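PDB 6Y1W: putative tryptophan halogenase from Xanthomonas campestris pv. campestris, which probably acts as a flavin-dependent halogenase that uses FAD to install halogen on an aromatic substrate. Local coordinates for residues Leu217-Thr222 against Asn332-Gly337; Ala162-Ala167 against Trp275-Gln280. One frame throughout, in Å; residues are numbered along the deposited sequence.

Contact 1: Leu217-Thr222 against Asn332-Gly337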
# COMPACT_ATOMS: atom_id res chain seq x y z
N LEU A 217 -4.81 22.25 -20.86
CA LEU A 217 -4.73 20.83 -20.54
C LEU A 217 -5.93 20.20 -21.22
O LEU A 217 -7.02 20.76 -21.17
CB LEU A 217 -4.79 20.60 -19.04
CG LEU A 217 -4.85 19.15 -18.58
CD1 LEU A 217 -3.46 18.50 -18.73
CD2 LEU A 217 -5.27 19.16 -17.11
N PHE A 218 -5.70 19.06 -21.85
CA PHE A 218 -6.72 18.40 -22.64
C PHE A 218 -6.91 17.01 -22.08
O PHE A 218 -5.93 16.28 -21.89
CB PHE A 218 -6.30 18.30 -24.11
CG PHE A 218 -6.29 19.66 -24.81
CD1 PHE A 218 -5.23 20.52 -24.63
CD2 PHE A 218 -7.40 20.07 -25.55
CE1 PHE A 218 -5.25 21.77 -25.23
CE2 PHE A 218 -7.42 21.30 -26.16
CZ PHE A 218 -6.34 22.15 -26.02
N LEU A 219 -8.15 16.61 -21.86
CA LEU A 219 -8.43 15.24 -21.45
C LEU A 219 -8.99 14.48 -22.65
O LEU A 219 -10.02 14.88 -23.22
CB LEU A 219 -9.43 15.19 -20.30
CG LEU A 219 -9.08 16.08 -19.09
CD1 LEU A 219 -10.11 15.84 -17.95
CD2 LEU A 219 -7.64 15.88 -18.64
N ASP A 220 -8.35 13.37 -23.02
CA ASP A 220 -8.82 12.58 -24.17
C ASP A 220 -9.79 11.52 -23.68
O ASP A 220 -9.40 10.52 -23.07
CB ASP A 220 -7.66 11.92 -24.91
CG ASP A 220 -8.09 11.34 -26.23
OD1 ASP A 220 -9.33 11.17 -26.43
OD2 ASP A 220 -7.23 11.01 -27.05
N CYS A 221 -11.08 11.81 -23.85
CA CYS A 221 -12.16 10.88 -23.55
C CYS A 221 -12.87 10.43 -24.82
O CYS A 221 -14.09 10.20 -24.83
CB CYS A 221 -13.16 11.52 -22.57
SG CYS A 221 -12.40 11.93 -21.01
N THR A 222 -12.12 10.32 -25.92
CA THR A 222 -12.76 10.02 -27.20
C THR A 222 -12.85 8.54 -27.49
O THR A 222 -13.21 8.17 -28.61
CB THR A 222 -12.05 10.74 -28.37
OG1 THR A 222 -10.68 10.33 -28.48
CG2 THR A 222 -12.12 12.24 -28.15
N ASN A 332 0.61 17.81 -22.68
CA ASN A 332 -0.52 18.40 -21.96
C ASN A 332 -1.83 17.66 -22.22
O ASN A 332 -2.91 18.27 -22.19
CB ASN A 332 -0.68 19.89 -22.28
CG ASN A 332 -1.06 20.16 -23.74
OD1 ASN A 332 -0.78 19.37 -24.64
ND2 ASN A 332 -1.74 21.26 -23.98
N CYS A 333 -1.75 16.35 -22.41
CA CYS A 333 -2.91 15.50 -22.68
C CYS A 333 -2.94 14.32 -21.71
O CYS A 333 -1.94 13.63 -21.53
CB CYS A 333 -2.84 14.99 -24.13
SG CYS A 333 -4.22 13.88 -24.55
N VAL A 334 -4.09 14.12 -21.06
CA VAL A 334 -4.30 12.95 -20.19
C VAL A 334 -5.40 12.12 -20.81
O VAL A 334 -6.52 12.61 -21.01
CB VAL A 334 -4.66 13.36 -18.75
CG1 VAL A 334 -4.91 12.13 -17.90
CG2 VAL A 334 -3.53 14.18 -18.10
N ALA A 335 -5.09 10.84 -21.12
CA ALA A 335 -6.13 9.95 -21.63
C ALA A 335 -6.89 9.27 -20.50
O ALA A 335 -6.30 8.87 -19.49
CB ALA A 335 -5.53 8.88 -22.56
N LEU A 336 -8.21 9.11 -20.69
CA LEU A 336 -9.06 8.41 -19.72
C LEU A 336 -9.97 7.42 -20.43
O LEU A 336 -10.32 7.60 -21.60
CB LEU A 336 -9.94 9.43 -18.97
CG LEU A 336 -9.21 10.48 -18.16
CD1 LEU A 336 -10.18 11.60 -17.74
CD2 LEU A 336 -8.56 9.82 -16.90
N GLY A 337 -10.38 6.37 -19.71
CA GLY A 337 -11.31 5.42 -20.32
C GLY A 337 -10.68 4.66 -21.46
O GLY A 337 -9.49 4.33 -21.41
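Phe218 N donates to Asn332 O at 2.9 Å, just before strands 217-220 and 333-335 pair in parallel in a Rossmann-type sheet. Phe218 O then accepts from Val334 N. Further on, Asp220 N donates to Val334 O at 2.8 Å. Leu336 N closes the ladder on Asp220 O, the straightest of the four bonds (171° at the hydrogen). Leu219 and Val334 lie side by side and point the same way, with Leu219 CD2 3.9 Å from Val334 CB. Leu336 CD1 reaches Cys221 SG at 4.0 Å, and Cys221 also touches the glycine-rich turn predicted to bind FAD. On the sheet side that carries Phe218, Asn332 ND2 meets the edge of its ring, in plane, 3.6 Å from Phe218 CD1. Asn332 chi1 of 65° sets CG between the backbone N and the carbonyl carbon and swings ND2 to the ring. ND2 is held by Asp216 O, and OD1 accepts from Ile202 N.

Asp220 OD1 takes two donors from Thr222: N at 3.0 Å, which makes an Asx turn, and OG1 at 2.6 Å. Asp220 OD2 accepts from Leu228 N and Ile229 N. Strand 217-220 lies between strands 18-22 and 333-335. Helix 227-232 packs on the side of Phe218, Cys333 and Ala335.

Contact 2: Ala162-Ala167 against Trp275-Gln280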
# COMPACT_ATOMS: atom_id res chain seq x y z
N ALA A 162 -21.40 -2.50 -4.42
CA ALA A 162 -21.35 -1.50 -5.48
C ALA A 162 -22.68 -1.54 -6.23
O ALA A 162 -23.70 -1.90 -5.62
CB ALA A 162 -20.16 -1.74 -6.42
N TYR A 163 -22.70 -1.22 -7.53
CA TYR A 163 -23.95 -1.00 -8.25
C TYR A 163 -23.96 -1.69 -9.61
O TYR A 163 -22.93 -1.85 -10.26
CB TYR A 163 -24.19 0.49 -8.52
CG TYR A 163 -23.89 1.38 -7.33
CD1 TYR A 163 -24.78 1.45 -6.28
CD2 TYR A 163 -22.73 2.14 -7.30
CE1 TYR A 163 -24.52 2.28 -5.17
CE2 TYR A 163 -22.44 2.97 -6.20
CZ TYR A 163 -23.36 3.05 -5.17
OH TYR A 163 -23.02 3.89 -4.12
N HIS A 164 -25.17 -2.00 -10.07
CA HIS A 164 -25.44 -2.20 -11.48
C HIS A 164 -26.16 -0.95 -11.94
O HIS A 164 -27.12 -0.53 -11.29
CB HIS A 164 -26.35 -3.43 -11.67
CG HIS A 164 -25.80 -4.70 -11.07
ND1 HIS A 164 -26.36 -5.30 -9.95
CD2 HIS A 164 -24.71 -5.45 -11.39
CE1 HIS A 164 -25.68 -6.39 -9.65
NE2 HIS A 164 -24.67 -6.50 -10.50
N LEU A 165 -25.72 -0.34 -13.05
CA LEU A 165 -26.32 0.93 -13.42
C LEU A 165 -26.48 1.05 -14.93
O LEU A 165 -25.87 0.31 -15.71
CB LEU A 165 -25.51 2.14 -12.89
CG LEU A 165 -24.01 2.19 -13.25
CD1 LEU A 165 -23.81 2.65 -14.69
CD2 LEU A 165 -23.23 3.12 -12.30
N ASP A 166 -27.34 1.98 -15.34
CA ASP A 166 -27.45 2.33 -16.76
C ASP A 166 -26.40 3.39 -17.03
O ASP A 166 -26.45 4.48 -16.46
CB ASP A 166 -28.86 2.87 -17.07
CG ASP A 166 -29.04 3.17 -18.56
OD1 ASP A 166 -28.29 4.01 -19.10
OD2 ASP A 166 -29.92 2.57 -19.24
N ALA A 167 -25.38 3.05 -17.85
CA ALA A 167 -24.26 3.97 -18.05
C ALA A 167 -24.65 5.24 -18.78
O ALA A 167 -24.10 6.31 -18.50
CB ALA A 167 -23.13 3.27 -18.82
N TRP A 275 -22.17 -12.05 -19.78
CA TRP A 275 -22.61 -11.33 -18.59
C TRP A 275 -24.13 -11.25 -18.52
O TRP A 275 -24.83 -11.23 -19.54
CB TRP A 275 -22.05 -9.90 -18.53
CG TRP A 275 -22.64 -8.85 -19.47
CD1 TRP A 275 -23.81 -8.11 -19.29
CD2 TRP A 275 -22.03 -8.35 -20.66
NE1 TRP A 275 -23.95 -7.21 -20.33
CE2 TRP A 275 -22.89 -7.35 -21.20
CE3 TRP A 275 -20.85 -8.66 -21.36
CZ2 TRP A 275 -22.58 -6.64 -22.35
CZ3 TRP A 275 -20.56 -7.97 -22.52
CH2 TRP A 275 -21.43 -6.98 -23.02
N ARG A 276 -24.62 -11.14 -17.29
CA ARG A 276 -26.04 -10.86 -17.02
C ARG A 276 -26.07 -9.90 -15.85
O ARG A 276 -25.50 -10.20 -14.80
CB ARG A 276 -26.80 -12.16 -16.72
CG ARG A 276 -28.31 -11.92 -16.75
CD ARG A 276 -29.11 -13.24 -16.79
NE ARG A 276 -30.56 -12.94 -16.88
CZ ARG A 276 -31.35 -12.73 -15.83
NH1 ARG A 276 -30.85 -12.79 -14.60
NH2 ARG A 276 -32.66 -12.46 -15.99
N ILE A 277 -26.67 -8.71 -16.04
CA ILE A 277 -26.58 -7.61 -15.09
C ILE A 277 -27.99 -7.08 -14.81
O ILE A 277 -28.66 -6.62 -15.73
CB ILE A 277 -25.69 -6.49 -15.65
CG1 ILE A 277 -24.22 -6.93 -15.64
CG2 ILE A 277 -25.89 -5.16 -14.91
CD1 ILE A 277 -23.36 -5.97 -16.50
N PRO A 278 -28.49 -7.14 -13.55
CA PRO A 278 -29.86 -6.70 -13.30
C PRO A 278 -29.96 -5.20 -13.05
O PRO A 278 -29.25 -4.67 -12.19
CB PRO A 278 -30.25 -7.48 -12.03
CG PRO A 278 -28.94 -7.50 -11.24
CD PRO A 278 -27.88 -7.75 -12.35
N LEU A 279 -30.87 -4.53 -13.77
CA LEU A 279 -31.27 -3.16 -13.47
C LEU A 279 -32.68 -3.19 -12.87
O LEU A 279 -33.28 -4.27 -12.71
CB LEU A 279 -31.21 -2.29 -14.73
CG LEU A 279 -29.78 -2.19 -15.30
CD1 LEU A 279 -29.82 -1.34 -16.57
CD2 LEU A 279 -28.79 -1.62 -14.29
N GLN A 280 -33.21 -2.03 -12.49
CA GLN A 280 -34.48 -2.07 -11.75
C GLN A 280 -35.64 -2.58 -12.60
O GLN A 280 -36.56 -3.22 -12.06
CB GLN A 280 -34.81 -0.69 -11.19
CG GLN A 280 -33.96 -0.37 -9.95
CD GLN A 280 -34.50 0.82 -9.13
OE1 GLN A 280 -35.72 1.02 -9.00
NE2 GLN A 280 -33.58 1.60 -8.56
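Ile277 and Pro278 meet His164 where two different sheets of the halogenase fold come together. Strand 162-166 is the middle strand of a three-stranded antiparallel sheet. Strand 272-278 belongs to a separate mixed sheet. The two are joined by side chains, with no backbone ladder between them.

Ile277 comes first. Its CG2 touches His164 CB and CD2, both at 3.7 Å, and approaches the ring at a slant. Pro278 stacks on the His164 ring. Its CD sits over the centre of the imidazole, 3.7 Å from the centroid and only 8° off the normal. This is a CH-pi contact. Pro278 CG lies 3.6 Å from His164 ND1. The imidazole rotation is also fixed from outside: ND1 is hydrogen-bonded to Thr87 OG1 and NE2 to Thr264 OG1. Pro278 O lies 3.2 Å from His164 CB and is also bonded to Thr87 OG1, so one hydroxyl ties both segments. The side chain of His164 also touches Lys89, the predicted active-site lysine, which is consistent with a place in the second shell of the active site.

Leu279 follows. Its CG stands anti to the carbonyl carbon (chi1 -62°) and the chain stays extended, which carries CD2 to the backbone of strand 162-166. Beyond it, Asp166 is the N-cap of helix 167-180: its OD1 bonds to Leu169 N, and OD2 makes a salt bridge with Arg282 NH2. Leu279 CD2 ends 3.5 Å from Leu165 N.

Every touching residue in both contacts is buried, but contact 2 lies nearer the centre of the chain. The centres of contact 1 and contact 2 are about 27 Å apart, and the two do not touch. They share no strand: contact 1 joins neighbours within one sheet, whereas contact 2 joins two sheets. Regular backbone hydrogen bonds dominate contact 1. Contact 2 rests on carbon contacts: a proline over an imidazole and a leucine against backbone. Asp166 caps the helix that follows it directly, while Asp220 reaches one that begins later in the chain. Contact 1 lies by the predicted FAD site, and contact 2 by the predicted catalytic lysine. Their segments alternate along the chain.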